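Local coordinates for protein glutathione S-transferase (Bombyx mori, PDB 5ZFG) that metabolises the insecticide diazinon and probably works as a glutathione transferase, joining glutathione to electrophilic compounds, at residues L71-C75 and D76-P80; V132-S135 and L136-E140. One frame throughout, in Å; residues are numbered along the deposited sequence. Where two conformers were deposited one is given.

Contact 1: residues L71-C75 and D76-P80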
loop_
_atom_site.group_PDB
_atom_site.type_symbol
_atom_site.label_atom_id
_atom_site.label_comp_id
_atom_site.label_asym_id
_atom_site.label_seq_id
_atom_site.Cartn_x
_atom_site.Cartn_y
_atom_site.Cartn_z
ATOM N N LEU B 71 -9.529 3.832 -3.748
ATOM C CA LEU B 71 -10.596 3.092 -3.075
ATOM C C LEU B 71 -10.943 3.722 -1.727
ATOM O O LEU B 71 -12.125 3.913 -1.388
ATOM C CB LEU B 71 -10.190 1.629 -2.882
ATOM C CG LEU B 71 -10.066 0.750 -4.139
ATOM C CD1 LEU B 71 -9.495 -0.609 -3.803
ATOM C CD2 LEU B 71 -11.439 0.613 -4.786
ATOM N N GLN B 72 -9.925 4.050 -0.941
ATOM C CA GLN B 72 -10.164 4.660 0.369
ATOM C C GLN B 72 -10.834 6.028 0.236
ATOM O O GLN B 72 -11.744 6.367 1.012
ATOM C CB GLN B 72 -8.835 4.751 1.122
ATOM C CG GLN B 72 -8.296 3.351 1.467
ATOM C CD GLN B 72 -6.809 3.320 1.768
ATOM O OE1 GLN B 72 -6.039 4.105 1.222
ATOM N NE2 GLN B 72 -6.397 2.387 2.635
ATOM N N TYR B 73 -10.429 6.802 -0.770
ATOM C CA TYR B 73 -10.937 8.163 -0.927
ATOM C C TYR B 73 -12.398 8.164 -1.352
ATOM O O TYR B 73 -13.200 8.933 -0.817
ATOM C CB TYR B 73 -10.085 8.912 -1.944
ATOM C CG TYR B 73 -10.687 10.227 -2.428
ATOM C CD1 TYR B 73 -10.744 11.324 -1.586
ATOM C CD2 TYR B 73 -11.191 10.348 -3.710
ATOM C CE1 TYR B 73 -11.286 12.525 -2.013
ATOM C CE2 TYR B 73 -11.750 11.546 -4.151
ATOM C CZ TYR B 73 -11.786 12.627 -3.290
ATOM O OH TYR B 73 -12.314 13.831 -3.711
ATOM N N ILE B 74 -12.762 7.294 -2.296
ATOM C CA ILE B 74 -14.149 7.240 -2.752
ATOM C C ILE B 74 -15.086 6.942 -1.584
ATOM O O ILE B 74 -16.162 7.550 -1.452
ATOM C CB ILE B 74 -14.284 6.204 -3.887
ATOM C CG1 ILE B 74 -13.611 6.720 -5.156
ATOM C CG2 ILE B 74 -15.757 5.889 -4.136
ATOM C CD1 ILE B 74 -13.626 8.202 -5.312
ATOM N N CYS B 75 -14.673 6.045 -0.683
ATOM C CA CYS B 75 -15.484 5.738 0.494
ATOM C C CYS B 75 -15.488 6.892 1.490
ATOM O O CYS B 75 -16.556 7.322 1.944
ATOM C CB CYS B 75 -14.985 4.459 1.166
ATOM S SG CYS B 75 -15.103 2.990 0.148
ATOM N N ASP B 76 -14.300 7.402 1.845
ATOM C CA ASP B 76 -14.197 8.494 2.824
ATOM C C ASP B 76 -14.973 9.728 2.380
ATOM O O ASP B 76 -15.597 10.407 3.202
ATOM C CB ASP B 76 -12.734 8.896 3.048
ATOM C CG ASP B 76 -11.914 7.827 3.766
ATOM O OD1 ASP B 76 -12.503 6.918 4.386
ATOM O OD2 ASP B 76 -10.663 7.924 3.711
ATOM N N LYS B 77 -14.922 10.055 1.093
ATOM C CA LYS B 77 -15.526 11.292 0.611
ATOM C C LYS B 77 -17.023 11.133 0.363
ATOM O O LYS B 77 -17.821 11.977 0.780
ATOM C CB LYS B 77 -14.813 11.752 -0.664
ATOM C CG LYS B 77 -15.469 12.938 -1.351
ATOM C CD LYS B 77 -15.197 14.225 -0.603
ATOM C CE LYS B 77 -15.558 15.429 -1.463
ATOM N NZ LYS B 77 -15.904 16.611 -0.627
ATOM N N TYR B 78 -17.427 10.056 -0.311
ATOM C CA TYR B 78 -18.819 9.966 -0.749
ATOM C C TYR B 78 -19.699 9.018 0.048
ATOM O O TYR B 78 -20.925 9.179 0.019
ATOM C CB TYR B 78 -18.871 9.589 -2.231
ATOM C CG TYR B 78 -18.273 10.694 -3.028
ATOM C CD1 TYR B 78 -18.867 11.961 -3.034
ATOM C CD2 TYR B 78 -17.091 10.514 -3.722
ATOM C CE1 TYR B 78 -18.304 12.999 -3.728
ATOM C CE2 TYR B 78 -16.527 11.544 -4.425
ATOM C CZ TYR B 78 -17.138 12.784 -4.429
ATOM O OH TYR B 78 -16.568 13.820 -5.121
ATOM N N ARG B 79 -19.152 8.039 0.759
ATOM C CA ARG B 79 -19.980 7.138 1.563
ATOM C C ARG B 79 -19.304 6.827 2.893
ATOM O O ARG B 79 -19.041 5.667 3.212
ATOM C CB ARG B 79 -20.286 5.848 0.799
ATOM C CG ARG B 79 -21.085 6.014 -0.496
ATOM C CD ARG B 79 -22.573 6.239 -0.238
ATOM N NE ARG B 79 -23.182 5.129 0.486
ATOM C CZ ARG B 79 -23.826 4.114 -0.084
ATOM N NH1 ARG B 79 -24.342 3.160 0.682
ATOM N NH2 ARG B 79 -23.958 4.046 -1.412
ATOM N N PRO B 80 -19.035 7.853 3.717
ATOM C CA PRO B 80 -18.250 7.607 4.945
ATOM C C PRO B 80 -18.908 6.647 5.913
ATOM O O PRO B 80 -18.202 5.953 6.653
ATOM C CB PRO B 80 -18.099 9.007 5.563
ATOM C CG PRO B 80 -19.176 9.824 4.937
ATOM C CD PRO B 80 -19.341 9.282 3.544
#

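Contact 2: residues V132-S135 and L136-E140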
loop_
_atom_site.group_PDB
_atom_site.type_symbol
_atom_site.label_atom_id
_atom_site.label_comp_id
_atom_site.label_asym_id
_atom_site.label_seq_id
_atom_site.Cartn_x
_atom_site.Cartn_y
_atom_site.Cartn_z
ATOM N N VAL B 132 3.304 -18.261 -5.942
ATOM C CA VAL B 132 1.848 -18.220 -6.067
ATOM C C VAL B 132 1.211 -19.021 -4.941
ATOM O O VAL B 132 0.276 -18.559 -4.272
ATOM C CB VAL B 132 1.395 -18.750 -7.440
ATOM C CG1 VAL B 132 -0.115 -18.916 -7.452
ATOM C CG2 VAL B 132 1.854 -17.827 -8.558
ATOM N N HIS B 133 1.724 -20.229 -4.697
ATOM C CA HIS B 133 1.120 -21.059 -3.658
ATOM C C HIS B 133 1.328 -20.466 -2.268
ATOM O O HIS B 133 0.459 -20.608 -1.404
ATOM C CB HIS B 133 1.665 -22.493 -3.751
ATOM C CG HIS B 133 1.010 -23.300 -4.831
ATOM N ND1 HIS B 133 -0.287 -23.751 -4.733
ATOM C CD2 HIS B 133 1.455 -23.690 -6.051
ATOM C CE1 HIS B 133 -0.608 -24.410 -5.834
ATOM N NE2 HIS B 133 0.431 -24.387 -6.650
ATOM N N ILE B 134 2.452 -19.790 -2.030
ATOM C CA ILE B 134 2.649 -19.152 -0.730
ATOM C C ILE B 134 1.641 -18.020 -0.521
ATOM O O ILE B 134 1.079 -17.868 0.575
ATOM C CB ILE B 134 4.107 -18.671 -0.591
ATOM C CG1 ILE B 134 5.032 -19.881 -0.417
ATOM C CG2 ILE B 134 4.252 -17.742 0.601
ATOM C CD1 ILE B 134 6.439 -19.657 -0.901
ATOM N N SER B 135 1.359 -17.239 -1.572
ATOM C CA SER B 135 0.386 -16.151 -1.459
ATOM C C SER B 135 -1.012 -16.689 -1.193
ATOM O O SER B 135 -1.746 -16.156 -0.351
ATOM C CB SER B 135 0.382 -15.303 -2.728
ATOM O OG SER B 135 1.628 -14.668 -2.921
ATOM N N LEU B 136 -1.413 -17.728 -1.941
ATOM C CA LEU B 136 -2.686 -18.376 -1.674
ATOM C C LEU B 136 -2.723 -18.921 -0.255
ATOM O O LEU B 136 -3.727 -18.765 0.451
ATOM C CB LEU B 136 -2.922 -19.493 -2.697
ATOM C CG LEU B 136 -3.120 -18.983 -4.123
ATOM C CD1 LEU B 136 -2.944 -20.087 -5.143
ATOM C CD2 LEU B 136 -4.496 -18.333 -4.256
ATOM N N ASP B 137 -1.619 -19.541 0.190
ATOM C CA ASP B 137 -1.592 -20.108 1.533
ATOM C C ASP B 137 -1.775 -19.025 2.593
ATOM O O ASP B 137 -2.496 -19.227 3.582
ATOM C CB ASP B 137 -0.287 -20.872 1.750
ATOM C CG ASP B 137 -0.345 -21.783 2.957
ATOM O OD1 ASP B 137 -1.136 -22.749 2.941
ATOM O OD2 ASP B 137 0.391 -21.516 3.926
ATOM N N VAL B 138 -1.157 -17.860 2.387
ATOM C CA VAL B 138 -1.275 -16.767 3.348
ATOM C C VAL B 138 -2.704 -16.226 3.375
ATOM O O VAL B 138 -3.281 -16.018 4.449
ATOM C CB VAL B 138 -0.243 -15.661 3.048
ATOM C CG1 VAL B 138 -0.541 -14.404 3.884
ATOM C CG2 VAL B 138 1.178 -16.152 3.304
ATOM N N LEU B 139 -3.318 -16.015 2.204
ATOM C CA LEU B 139 -4.708 -15.545 2.207
ATOM C C LEU B 139 -5.644 -16.591 2.801
ATOM O O LEU B 139 -6.565 -16.255 3.558
ATOM C CB LEU B 139 -5.161 -15.167 0.790
ATOM C CG LEU B 139 -6.596 -14.620 0.692
ATOM C CD1 LEU B 139 -6.835 -13.416 1.610
ATOM C CD2 LEU B 139 -6.990 -14.280 -0.759
ATOM N N GLU B 140 -5.422 -17.868 2.471
ATOM C CA GLU B 140 -6.189 -18.939 3.094
ATOM C C GLU B 140 -6.022 -18.906 4.606
ATOM O O GLU B 140 -6.995 -19.081 5.353
ATOM C CB GLU B 140 -5.751 -20.293 2.524
ATOM C CG GLU B 140 -6.508 -21.508 3.090
ATOM C CD GLU B 140 -7.840 -21.748 2.405
ATOM O OE1 GLU B 140 -8.117 -21.079 1.387
ATOM O OE2 GLU B 140 -8.613 -22.610 2.877
#

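Contact 1: residues L71-C75 and D76-P80
The ring of Tyr73 carries Lys77 CB on one face, in a CH-pi contact 4.2 Å from the ring centroid and displaced toward the rim, where CE1 is the nearest ring atom at 3.9 Å from that CB. In the Lys77 conformer described, one of two deposited, CG lies over the centre of the neighbouring Tyr78 ring, a placement that is correspondingly uncertain. Tyr73 and Lys77 run side by side because both have CG anti to their backbone N (chi1 167° and 173°). Phe62 meets Tyr73 edge-to-face, and both tyrosine hydroxyls hydrogen-bond to Asp59 OD2, which fixes the outer ends of the rings. The backbone beneath is the last two turns of helix 67-78 in the thioredoxin-like domain. Asp76 N, Lys77 N and Tyr78 N donate to the carbonyls four residues earlier, and Arg79, the first residue to leave helical geometry, still gives its N-H to Cys75 O at 2.9 Å with a bent angle of 142°. Pro80 N, 3.1 Å from Cys75 O, has no hydrogen to add. The Asp76 carboxylate folds back over the preceding turn, with CG 3.1 Å from Gln72 O, while OD1 forms a salt bridge to Arg92. In the dimer, Tyr73 packs on Ala93 and Lys77 on Pro89 of the second subunit.

Contact 2: residues V132-S135 and L136-E140
Leu136 leans back along its helix onto Val132, one turn earlier. Its CB lies 3.7 Å from Val132 O, the carbonyl that also accepts the Leu136 N-H in a nearly straight hydrogen bond (3.0 Å between Leu136 N and Val132 O, 174° at the hydrogen). CG comes closer to the same oxygen, at 3.4 Å, since a chi1 of -67° sets it beside the leucine's own backbone N. At the tip, CD1 reaches past the carbonyl to touch Val132 CG1 at 3.8 Å, the two side chains lying alongside each other and pointing the same way. Val132 offers that methyl because its CG1 is anti to the backbone N (chi1 170°). Beyond the pair, Leu170 of helix 160-172 packs against both residues, and Leu136 further touches Tyr106 of helix 89-114 and Ile183 of helix 181-193. This ridge of helix 126-146 thus faces the core of the all-helical C-terminal domain. A second i/i+4 pair is looser: Ile134 CG2 and Val138 CG2 stand 4.4 Å apart, although Val138 CG2 rests 3.2 Å from Ile134 O. Three polar side chains have partners beyond the two segments: buried Ser135 OG bonds both Lys131 O of its own helix and Asn109 ND2 of helix 89-114, His133 ND1 hydrogen-bonds to Tyr180 OH, and the Glu140 carboxylate takes the N-H groups of Lys182 and Ile183 at the start of helix 181-193, where its negative charge probably suits the helix dipole. Within the helix, then, backbone hydrogen bonds and methyl packing hold the turns together, whereas His133, Ser135 and Glu140 link it to neighbouring parts of the fold, Ser135 also keeping a bond to its own preceding turn.

From the N terminus, the chain first builds most of its thioredoxin-like domain and then reaches contact 1 at the end of helix 67-78. It passes through helix 89-114 before contact 2 arises midway along helix 126-146. Each contact joins successive turns of one helix, so neither closes a loop; they follow in series without nesting or crossing. Their centres lie 29 Å apart, on opposite sides of the chain's centre, and their nearest atoms are about 14 Å apart. Helix 89-114 touches both: Leu99 packs against Leu71 and Gln72, while Phe101, Tyr106 and Tyr113 pack against the 132-140 stretch, relating the two domains through one helix.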